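Local coordinates for protein UDP-N-acetylglucosamine 2-epimerase (Listeria monocytogenes, PDB 3OT5) that probably interconverts UDP-N-acetylglucosamine and UDP-N-acetylmannosamine by inverting the configuration at C2 of the sugar, as the non-hydrolysing UDP-GlcNAc 2-epimerases do, at residues A[27-35]-A[54-65]. Numbering follows the deposited sequence.
Sequences KIKVMSIFG and PETFESTVVITA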
loop_
_atom_site.group_PDB
_atom_site.type_symbol
_atom_site.label_atom_id
_atom_site.label_comp_id
_atom_site.label_asym_id
_atom_site.label_seq_id
_atom_site.Cartn_x
_atom_site.Cartn_y
_atom_site.Cartn_z
ATOM N N LYS A 27 -5.260 30.173 5.292
ATOM C CA LYS A 27 -4.664 28.860 5.297
ATOM C C LYS A 27 -4.674 28.276 3.894
ATOM O O LYS A 27 -5.342 28.789 2.987
ATOM C CB LYS A 27 -5.482 27.891 6.167
ATOM C CG LYS A 27 -5.788 28.330 7.583
ATOM C CD LYS A 27 -4.551 28.577 8.412
ATOM C CE LYS A 27 -4.940 28.805 9.866
ATOM N NZ LYS A 27 -5.942 29.880 9.983
ATOM N N ILE A 28 -3.931 27.189 3.734
ATOM C CA ILE A 28 -3.913 26.443 2.499
ATOM C C ILE A 28 -4.997 25.396 2.724
ATOM O O ILE A 28 -4.845 24.522 3.581
ATOM C CB ILE A 28 -2.567 25.753 2.247
ATOM C CG1 ILE A 28 -1.446 26.797 2.200
ATOM C CG2 ILE A 28 -2.621 24.945 0.943
ATOM C CD1 ILE A 28 -0.063 26.200 2.004
ATOM N N LYS A 29 -6.115 25.512 2.011
ATOM C CA LYS A 29 -7.197 24.562 2.189
ATOM C C LYS A 29 -6.967 23.372 1.287
ATOM O O LYS A 29 -7.016 23.495 0.078
ATOM C CB LYS A 29 -8.563 25.204 1.927
ATOM C CG LYS A 29 -9.728 24.246 2.188
ATOM C CD LYS A 29 -11.060 24.973 2.172
ATOM C CE LYS A 29 -12.186 24.073 2.643
ATOM N NZ LYS A 29 -13.487 24.782 2.685
ATOM N N VAL A 30 -6.687 22.228 1.898
ATOM C CA VAL A 30 -6.423 20.987 1.176
ATOM C C VAL A 30 -7.589 20.023 1.321
ATOM O O VAL A 30 -7.999 19.687 2.433
ATOM C CB VAL A 30 -5.203 20.267 1.712
ATOM C CG1 VAL A 30 -4.950 18.981 0.895
ATOM C CG2 VAL A 30 -3.981 21.173 1.696
ATOM N N MET A 31 -8.109 19.585 0.190
ATOM C CA MET A 31 -9.205 18.652 0.142
ATOM C C MET A 31 -8.634 17.317 -0.266
ATOM O O MET A 31 -8.140 17.179 -1.365
ATOM C CB MET A 31 -10.252 19.107 -0.878
ATOM C CG MET A 31 -11.394 18.153 -1.020
ATOM S SD MET A 31 -12.641 18.721 -2.169
ATOM C CE MET A 31 -13.214 20.196 -1.327
ATOM N N SER A 32 -8.701 16.342 0.634
ATOM C CA SER A 32 -8.186 15.005 0.371
ATOM C C SER A 32 -9.343 14.093 0.067
ATOM O O SER A 32 -10.282 13.969 0.861
ATOM C CB SER A 32 -7.395 14.492 1.566
ATOM O OG SER A 32 -6.275 15.335 1.784
ATOM N N ILE A 33 -9.286 13.465 -1.096
ATOM C CA ILE A 33 -10.345 12.592 -1.518
ATOM C C ILE A 33 -9.926 11.140 -1.492
ATOM O O ILE A 33 -8.881 10.777 -2.036
ATOM C CB ILE A 33 -10.757 12.905 -2.967
ATOM C CG1 ILE A 33 -11.117 14.379 -3.120
ATOM C CG2 ILE A 33 -11.927 12.026 -3.390
ATOM C CD1 ILE A 33 -11.482 14.760 -4.523
ATOM N N PHE A 34 -10.716 10.312 -0.828
ATOM C CA PHE A 34 -10.464 8.872 -0.852
ATOM C C PHE A 34 -11.773 8.091 -0.939
ATOM O O PHE A 34 -12.785 8.456 -0.336
ATOM C CB PHE A 34 -9.475 8.373 0.221
ATOM C CG PHE A 34 -9.642 8.981 1.581
ATOM C CD1 PHE A 34 -10.443 8.394 2.527
ATOM C CD2 PHE A 34 -8.909 10.105 1.932
ATOM C CE1 PHE A 34 -10.549 8.933 3.787
ATOM C CE2 PHE A 34 -9.004 10.650 3.178
ATOM C CZ PHE A 34 -9.830 10.065 4.114
ATOM N N GLY A 35 -11.740 7.038 -1.743
ATOM C CA GLY A 35 -12.916 6.225 -1.995
ATOM C C GLY A 35 -12.853 4.744 -1.715
ATOM O O GLY A 35 -13.821 4.054 -1.984
ATOM N N PRO A 54 -2.126 22.982 11.755
ATOM C CA PRO A 54 -3.339 23.755 11.520
ATOM C C PRO A 54 -3.103 25.251 11.335
ATOM O O PRO A 54 -4.003 25.933 10.874
ATOM C CB PRO A 54 -4.156 23.502 12.786
ATOM C CG PRO A 54 -3.124 23.264 13.833
ATOM C CD PRO A 54 -2.073 22.471 13.134
ATOM N N GLU A 55 -1.926 25.765 11.716
ATOM C CA GLU A 55 -1.648 27.185 11.517
ATOM C C GLU A 55 -1.439 27.474 10.028
ATOM O O GLU A 55 -1.521 28.628 9.601
ATOM C CB GLU A 55 -0.437 27.708 12.319
ATOM C CG GLU A 55 0.969 27.139 12.009
ATOM C CD GLU A 55 1.258 25.780 12.657
ATOM O OE1 GLU A 55 0.304 25.037 12.984
ATOM O OE2 GLU A 55 2.460 25.463 12.848
ATOM N N THR A 56 -1.168 26.424 9.257
ATOM C CA THR A 56 -0.922 26.546 7.832
ATOM C C THR A 56 -2.024 25.948 6.981
ATOM O O THR A 56 -2.423 26.537 5.996
ATOM C CB THR A 56 0.349 25.762 7.429
ATOM O OG1 THR A 56 1.470 26.196 8.202
ATOM C CG2 THR A 56 0.639 25.931 5.945
ATOM N N PHE A 57 -2.501 24.768 7.372
ATOM C CA PHE A 57 -3.501 24.053 6.596
ATOM C C PHE A 57 -4.885 23.914 7.188
ATOM O O PHE A 57 -5.078 23.855 8.387
ATOM C CB PHE A 57 -3.024 22.625 6.339
ATOM C CG PHE A 57 -1.712 22.528 5.612
ATOM C CD1 PHE A 57 -1.649 22.726 4.247
ATOM C CD2 PHE A 57 -0.551 22.166 6.289
ATOM C CE1 PHE A 57 -0.452 22.614 3.577
ATOM C CE2 PHE A 57 0.656 22.055 5.619
ATOM C CZ PHE A 57 0.706 22.269 4.268
ATOM N N GLU A 58 -5.837 23.824 6.281
ATOM C CA GLU A 58 -7.225 23.588 6.593
ATOM C C GLU A 58 -7.462 22.259 5.858
ATOM O O GLU A 58 -7.244 22.165 4.653
ATOM C CB GLU A 58 -8.088 24.720 6.067
ATOM C CG GLU A 58 -9.584 24.590 6.366
ATOM C CD GLU A 58 -10.366 25.864 6.045
ATOM O OE1 GLU A 58 -9.736 26.949 5.912
ATOM O OE2 GLU A 58 -11.618 25.785 5.957
ATOM N N SER A 59 -7.821 21.212 6.589
ATOM C CA SER A 59 -8.032 19.904 5.975
ATOM C C SER A 59 -9.501 19.557 5.762
ATOM O O SER A 59 -10.260 19.535 6.702
ATOM C CB SER A 59 -7.380 18.820 6.829
ATOM O OG SER A 59 -7.537 17.550 6.233
ATOM N N THR A 60 -9.890 19.300 4.513
ATOM C CA THR A 60 -11.262 18.897 4.210
ATOM C C THR A 60 -11.179 17.485 3.654
ATOM O O THR A 60 -10.564 17.250 2.618
ATOM C CB THR A 60 -11.963 19.809 3.187
ATOM O OG1 THR A 60 -11.992 21.159 3.670
ATOM C CG2 THR A 60 -13.406 19.342 2.949
ATOM N N VAL A 61 -11.781 16.538 4.353
ATOM C CA VAL A 61 -11.772 15.154 3.915
ATOM C C VAL A 61 -13.107 14.814 3.300
ATOM O O VAL A 61 -14.160 14.983 3.933
ATOM C CB VAL A 61 -11.485 14.213 5.065
ATOM C CG1 VAL A 61 -11.731 12.771 4.639
ATOM C CG2 VAL A 61 -10.043 14.433 5.579
ATOM N N VAL A 62 -13.039 14.327 2.064
ATOM C CA VAL A 62 -14.198 13.957 1.285
ATOM C C VAL A 62 -14.152 12.463 0.968
ATOM O O VAL A 62 -13.184 11.969 0.376
ATOM C CB VAL A 62 -14.217 14.734 -0.057
ATOM C CG1 VAL A 62 -15.474 14.388 -0.849
ATOM C CG2 VAL A 62 -14.115 16.243 0.191
ATOM N N ILE A 63 -15.196 11.750 1.368
ATOM C CA ILE A 63 -15.294 10.327 1.106
ATOM C C ILE A 63 -16.204 10.069 -0.087
ATOM O O ILE A 63 -17.265 10.693 -0.230
ATOM C CB ILE A 63 -15.861 9.567 2.315
ATOM C CG1 ILE A 63 -15.021 9.835 3.564
ATOM C CG2 ILE A 63 -15.902 8.078 2.032
ATOM C CD1 ILE A 63 -15.532 9.072 4.784
ATOM N N THR A 64 -15.774 9.145 -0.936
ATOM C CA THR A 64 -16.502 8.733 -2.132
ATOM C C THR A 64 -16.345 7.222 -2.270
ATOM O O THR A 64 -15.730 6.743 -3.225
ATOM C CB THR A 64 -15.944 9.403 -3.414
ATOM O OG1 THR A 64 -14.539 9.146 -3.512
ATOM C CG2 THR A 64 -16.175 10.902 -3.399
ATOM N N ALA A 65 -16.879 6.487 -1.295
ATOM C CA ALA A 65 -16.798 5.022 -1.259
ATOM C C ALA A 65 -17.969 4.353 -1.974
ATOM O O ALA A 65 -19.100 4.371 -1.483
ATOM C CB ALA A 65 -16.714 4.538 0.195
HETATM O O HOH W 1 -7.385 16.995 3.651
#
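Ile28 and Phe57 open a seven-rung parallel pairing of strands 28-34 and 57-63, the first beta-alpha-beta unit of a Rossmann-like domain, with helix 37-51 as the crossover. Eight backbone hydrogen bonds, from Ile28 N to Thr56 O (2.8 Å) through Thr64 N to Phe34 O, pass back and forth between the even-numbered residues. On the face carrying Ile28, Val30, Ser32 and Phe34, the Phe57 ring runs alongside Ile28, with CD1 3.7 Å from Ile28 CB. With CG beside its own backbone N (chi1 -58°), Phe57 keeps its ring next to Ile28, and Thr56 CG2 sits over the centre of one ring face. Val30 CG2 meets Phe57 CD1 at 3.8 Å, while Leu50 of helix 37-51 and Ile388 of helix 380-392 also pack on Phe57. Farther along, Phe34 has its CG between backbone N and carbonyl carbon (chi1 42°); this sends the ring out over the same face, where CZ reaches Val61 CG1 obliquely at 3.3 Å. The other face begins polar: extended Lys29 and Glu58 chains slant across each other, and Lys29 NZ makes a long salt bridge to Glu58 OE2 (3.9 Å) besides one to Glu113. Lys29 CE passes 3.1 Å from Thr60 OG1. Apolar packing follows, Met31 CG and SD lying against Val62 CG2. Between the two serines, back on the Phe57 face, a water is held by three partners: it donates to Val30 O and hydrogen-bonds Ser32 OG at 2.7 Å and Ser59 OG at 2.6 Å.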